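Local coordinates for flagellar protein FliL (Vibrio alginolyticus, PDB 6AHP) that assists the bacterial flagellar motor as a stomatin-like protein, here represented by its periplasmic core fragment, at residues D80-D85 with V102-F107; V10-A15 with Y48-I53. All coordinates share one frame; numbering follows the deposited sequence.

Interaction 1 of 2, residues D80-D85 with V102-F107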
# COMPACT_ATOMS: atom_id res chain seq x y z
N ASP A 80 14.48 4.07 -7.31
CA ASP A 80 14.00 5.34 -7.88
C ASP A 80 12.50 5.30 -8.15
O ASP A 80 11.81 6.30 -7.94
CB ASP A 80 14.73 5.67 -9.18
CG ASP A 80 16.18 6.05 -8.97
OD1 ASP A 80 16.53 6.44 -7.83
OD2 ASP A 80 16.96 5.94 -9.94
N ARG A 81 12.01 4.20 -8.72
CA ARG A 81 10.57 4.04 -8.90
C ARG A 81 9.81 4.17 -7.59
O ARG A 81 8.78 4.84 -7.52
CB ARG A 81 10.25 2.69 -9.52
CG ARG A 81 10.37 2.70 -11.01
CD ARG A 81 9.20 3.42 -11.65
NE ARG A 81 9.10 2.97 -13.03
CZ ARG A 81 8.23 2.05 -13.45
NH1 ARG A 81 7.36 1.51 -12.60
NH2 ARG A 81 8.24 1.69 -14.73
N ALA A 82 10.28 3.47 -6.55
CA ALA A 82 9.68 3.57 -5.22
C ALA A 82 9.57 5.02 -4.75
O ALA A 82 8.50 5.46 -4.32
CB ALA A 82 10.49 2.75 -4.22
N SER A 83 10.68 5.79 -4.82
CA SER A 83 10.63 7.20 -4.41
C SER A 83 9.62 7.98 -5.25
O SER A 83 8.82 8.75 -4.71
CB SER A 83 12.02 7.85 -4.52
OG SER A 83 12.91 7.31 -3.56
N GLU A 84 9.67 7.80 -6.55
CA GLU A 84 8.76 8.52 -7.41
C GLU A 84 7.30 8.15 -7.16
O GLU A 84 6.47 8.99 -7.11
CB GLU A 84 9.13 8.41 -8.88
CG GLU A 84 10.27 9.32 -9.35
CD GLU A 84 10.24 10.78 -8.85
OE1 GLU A 84 9.25 11.49 -8.96
OE2 GLU A 84 11.25 11.23 -8.36
N ASP A 85 7.01 6.89 -6.91
CA ASP A 85 5.62 6.50 -6.66
C ASP A 85 5.10 7.15 -5.37
O ASP A 85 3.95 7.60 -5.33
CB ASP A 85 5.47 4.98 -6.58
CG ASP A 85 5.56 4.30 -7.97
OD1 ASP A 85 5.41 4.99 -9.00
OD2 ASP A 85 5.80 3.06 -8.03
N VAL A 102 13.40 7.41 -0.64
CA VAL A 102 13.33 6.30 0.31
C VAL A 102 14.69 5.60 0.26
O VAL A 102 15.39 5.59 -0.75
CB VAL A 102 12.15 5.33 0.01
CG1 VAL A 102 12.15 4.88 -1.38
CG2 VAL A 102 12.17 4.11 0.94
N LEU A 103 15.07 5.05 1.40
CA LEU A 103 16.35 4.39 1.63
C LEU A 103 16.07 2.93 1.92
O LEU A 103 15.16 2.62 2.70
CB LEU A 103 17.09 5.02 2.83
CG LEU A 103 17.39 6.51 2.84
CD1 LEU A 103 18.08 6.93 4.15
CD2 LEU A 103 18.24 6.83 1.65
N PHE A 104 16.81 2.03 1.26
CA PHE A 104 16.77 0.60 1.55
C PHE A 104 18.02 0.28 2.37
O PHE A 104 19.15 0.38 1.86
CB PHE A 104 16.73 -0.23 0.26
CG PHE A 104 15.55 0.07 -0.66
CD1 PHE A 104 14.46 0.79 -0.23
CD2 PHE A 104 15.53 -0.44 -1.96
CE1 PHE A 104 13.38 1.05 -1.08
CE2 PHE A 104 14.44 -0.18 -2.83
CZ PHE A 104 13.38 0.57 -2.39
N THR A 105 17.81 -0.10 3.60
CA THR A 105 18.85 -0.50 4.52
C THR A 105 19.13 -2.00 4.49
O THR A 105 20.21 -2.35 4.74
CB THR A 105 18.65 -0.03 5.96
OG1 THR A 105 17.45 -0.55 6.47
CG2 THR A 105 18.62 1.45 6.03
N ASP A 106 18.13 -2.83 4.12
CA ASP A 106 18.28 -4.26 3.91
C ASP A 106 17.56 -4.64 2.63
O ASP A 106 16.49 -4.17 2.38
CB ASP A 106 17.72 -5.09 5.02
CG ASP A 106 18.23 -4.64 6.40
OD1 ASP A 106 18.90 -3.61 6.51
OD2 ASP A 106 17.94 -5.32 7.41
N PHE A 107 18.19 -5.48 1.85
CA PHE A 107 17.63 -5.93 0.61
C PHE A 107 18.07 -7.34 0.36
O PHE A 107 19.18 -7.57 -0.01
CB PHE A 107 18.19 -5.10 -0.49
CG PHE A 107 17.30 -4.95 -1.66
CD1 PHE A 107 16.73 -6.04 -2.24
CD2 PHE A 107 17.10 -3.73 -2.22
CE1 PHE A 107 15.94 -5.90 -3.33
CE2 PHE A 107 16.31 -3.59 -3.30
CZ PHE A 107 15.73 -4.68 -3.86
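Ser-83 and Val-102 meet across this contact through a hydrogen bond and by packing. The hydroxyl OG of Ser-83 accepts the backbone N-H of Val-102, with 3.0 Å between OG and N and an almost straight N-H...O angle of 169°. With chi1 at -69° the hydroxyl lies beside the backbone N of Ser-83 and opposite its carbonyl carbon, and from there it meets the strand. Serine suits the place, since a short side chain lets helix and strand come close, their CA atoms at Ser-83 and Val-102 lying 5.5 Å apart. Val-102 aims its CB at the helix. Its CG1, set between its own N and carbonyl carbon (chi1 52°), lies 3.4 Å from Ser-83 OG and 3.9 Å from the methyl CB of Ala-82.

The fold is a helix laid over an antiparallel sheet: residues 80-85 of helix 72-94 run roughly antiparallel to residues 102-104 of strand 101-109, outermost within the chain, 8.5 Å apart axis to axis. Val-102 also touches Ala-33 of strand 26-38, and Ala-82 touches Leu-57 of helix 50-62. Opposite Lys-32 of strand 26-38 the strand bears two residues, Thr-105 and Asp-106, a classic beta bulge at the corner where it changes direction; beyond it Phe-107 still packs on Leu-78 of helix 72-94.

Phe-104 approaches differently. Its CB does not aim at the helix, but the long side chain brings the far end of the ring closer, so that CZ is 4.1 Å from Ala-82 CB. The methyl sits at the ring edge, near its plane, and Arg-79 packs against the same phenylalanine.

Interaction 2 of 2, residues V10-A15 with Y48-I53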
# COMPACT_ATOMS: atom_id res chain seq x y z
N VAL A 10 12.78 9.21 8.74
CA VAL A 10 11.55 8.67 9.28
C VAL A 10 11.65 7.17 9.09
O VAL A 10 11.65 6.67 7.95
CB VAL A 10 10.31 9.23 8.57
CG1 VAL A 10 9.07 8.41 8.93
CG2 VAL A 10 10.12 10.71 8.90
N ASN A 11 11.75 6.45 10.20
CA ASN A 11 11.90 5.01 10.15
C ASN A 11 10.57 4.35 9.82
O ASN A 11 9.55 4.67 10.41
CB ASN A 11 12.40 4.47 11.48
CG ASN A 11 12.64 2.98 11.43
OD1 ASN A 11 13.30 2.48 10.51
ND2 ASN A 11 12.08 2.25 12.39
N LEU A 12 10.60 3.42 8.87
CA LEU A 12 9.46 2.58 8.58
C LEU A 12 9.72 1.24 9.25
O LEU A 12 10.42 0.39 8.68
CB LEU A 12 9.28 2.41 7.07
CG LEU A 12 8.78 3.64 6.31
CD1 LEU A 12 8.45 3.23 4.92
CD2 LEU A 12 7.54 4.24 6.98
N PRO A 13 9.19 1.01 10.46
CA PRO A 13 9.71 -0.10 11.28
C PRO A 13 9.50 -1.48 10.70
O PRO A 13 10.36 -2.35 10.86
CB PRO A 13 8.96 0.08 12.61
CG PRO A 13 8.43 1.51 12.58
CD PRO A 13 8.16 1.81 11.15
N GLN A 14 8.38 -1.73 10.01
CA GLN A 14 8.06 -3.06 9.53
C GLN A 14 8.68 -3.30 8.15
O GLN A 14 8.36 -2.59 7.19
CB GLN A 14 6.55 -3.26 9.47
CG GLN A 14 6.11 -4.61 8.90
CD GLN A 14 6.27 -5.75 9.89
OE1 GLN A 14 7.39 -6.13 10.26
NE2 GLN A 14 5.15 -6.30 10.35
N ALA A 15 9.53 -4.31 8.06
CA ALA A 15 10.14 -4.68 6.78
C ALA A 15 9.08 -5.11 5.78
O ALA A 15 8.05 -5.69 6.13
CB ALA A 15 11.15 -5.80 6.97
N TYR A 48 2.42 11.26 9.35
CA TYR A 48 0.96 11.21 9.34
C TYR A 48 0.43 10.35 8.19
O TYR A 48 -0.54 9.59 8.35
CB TYR A 48 0.40 12.63 9.27
CG TYR A 48 -1.13 12.69 9.24
CD1 TYR A 48 -1.89 12.68 10.43
CD2 TYR A 48 -1.81 12.78 8.05
CE1 TYR A 48 -3.28 12.73 10.40
CE2 TYR A 48 -3.21 12.84 8.01
CZ TYR A 48 -3.93 12.81 9.18
OH TYR A 48 -5.30 12.87 9.13
N HIS A 49 1.06 10.45 7.01
CA HIS A 49 0.65 9.73 5.81
C HIS A 49 1.33 8.38 5.65
O HIS A 49 1.32 7.82 4.54
CB HIS A 49 0.89 10.61 4.59
CG HIS A 49 -0.02 11.79 4.56
ND1 HIS A 49 -1.35 11.68 4.20
CD2 HIS A 49 0.16 13.08 4.94
CE1 HIS A 49 -1.93 12.86 4.30
NE2 HIS A 49 -1.04 13.73 4.74
N SER A 50 1.93 7.86 6.72
CA SER A 50 2.56 6.54 6.67
C SER A 50 1.72 5.42 6.07
O SER A 50 2.29 4.57 5.37
CB SER A 50 3.00 6.13 8.09
OG SER A 50 4.31 6.58 8.31
N PRO A 51 0.40 5.32 6.32
CA PRO A 51 -0.36 4.26 5.65
C PRO A 51 -0.31 4.36 4.14
O PRO A 51 -0.14 3.35 3.44
CB PRO A 51 -1.78 4.46 6.19
CG PRO A 51 -1.57 5.16 7.52
CD PRO A 51 -0.44 6.10 7.25
N LEU A 52 -0.41 5.59 3.61
CA LEU A 52 -0.35 5.76 2.16
C LEU A 52 1.05 5.43 1.64
O LEU A 52 1.20 4.75 0.62
CB LEU A 52 -0.74 7.19 1.82
CG LEU A 52 -0.65 7.60 0.36
CD1 LEU A 52 -1.72 6.79 -0.39
CD2 LEU A 52 -0.90 9.07 0.17
N ILE A 53 2.09 5.85 2.38
CA ILE A 53 3.46 5.60 1.96
C ILE A 53 3.75 4.10 1.94
O ILE A 53 4.30 3.57 0.98
CB ILE A 53 4.44 6.37 2.87
CG1 ILE A 53 4.32 7.88 2.57
CG2 ILE A 53 5.89 5.88 2.65
CD1 ILE A 53 4.97 8.81 3.60
O HOH W 1 6.30 5.83 9.97
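Leu-12 carries the apolar part of this contact, dividing its two methyls between residues on one side of the first turn of helix 50-62. CD1 lies 4.3 Å from CG2, the branch methyl of Ile-53, while CD2 comes within 4.2 Å of the hydroxyl OG of Ser-50. All three residues turn their CB atoms toward the opposite segment. With chi2 at -170° CD1 carries on the line of the chain toward Ile-53, while CD2 branches off toward Ser-50. Leucine reaches across a gap that is wide at the backbone, 8.2 Å between CA of Leu-12 and CA of Ser-50, and branched Ile-53 fills the helix side while also packing on Leu-35 of strand 26-38.

Polar links are looser. A water lies 2.7 Å from Ser-50 OG and donates weakly to the carbonyl O of Asn-11, at 3.5 Å, which gives at most a tenuous water-mediated link between strand backbone and helix. The same hydroxyl is hydrogen-bonded to the carbonyl O of Ala-46 in helix 40-48. A small residue that can serve both water and backbone suits this edge of the apolar patch.

Backbone bonding shapes the helix start. His-49 directly follows helix 40-48 and occupies the N-cap position of the next helix, its O accepting from Ile-53 N at 3.0 Å; Pro-51 fits in this first turn, where no intrahelical N-H bond is lost. His-49 also bonds through ND1 to Tyr-9 OH of the second subunit, its ring nearly perpendicular to that tyrosine.

A helix's first turn packed on a strand outermost in the sheet of this chain belongs to the mixed alpha-and-beta fold of this FliL core, a member of the SPFH clan with helices on an antiparallel sheet.

Along the chain both segments of interaction 2 (10-15 with 48-53) come before either segment of interaction 1 (80-85 with 102-107). Their centres are 12 Å apart and their nearest atoms about 6 Å apart, without touching. Both reach the same three-stranded antiparallel sheet, but at different outermost strands: 7-21 in interaction 2 and 101-109 in interaction 1, with 26-38 between them. Helix 50-62 supplies a segment of interaction 2 and packs on Ala-82 of interaction 1; helix 72-94 supplies a segment of interaction 1 and packs on His-49 and Leu-52 of interaction 2. Each contact thus fastens one helix to one outer strand, interaction 1 near the chain centre, interaction 2 beside the subunit interface.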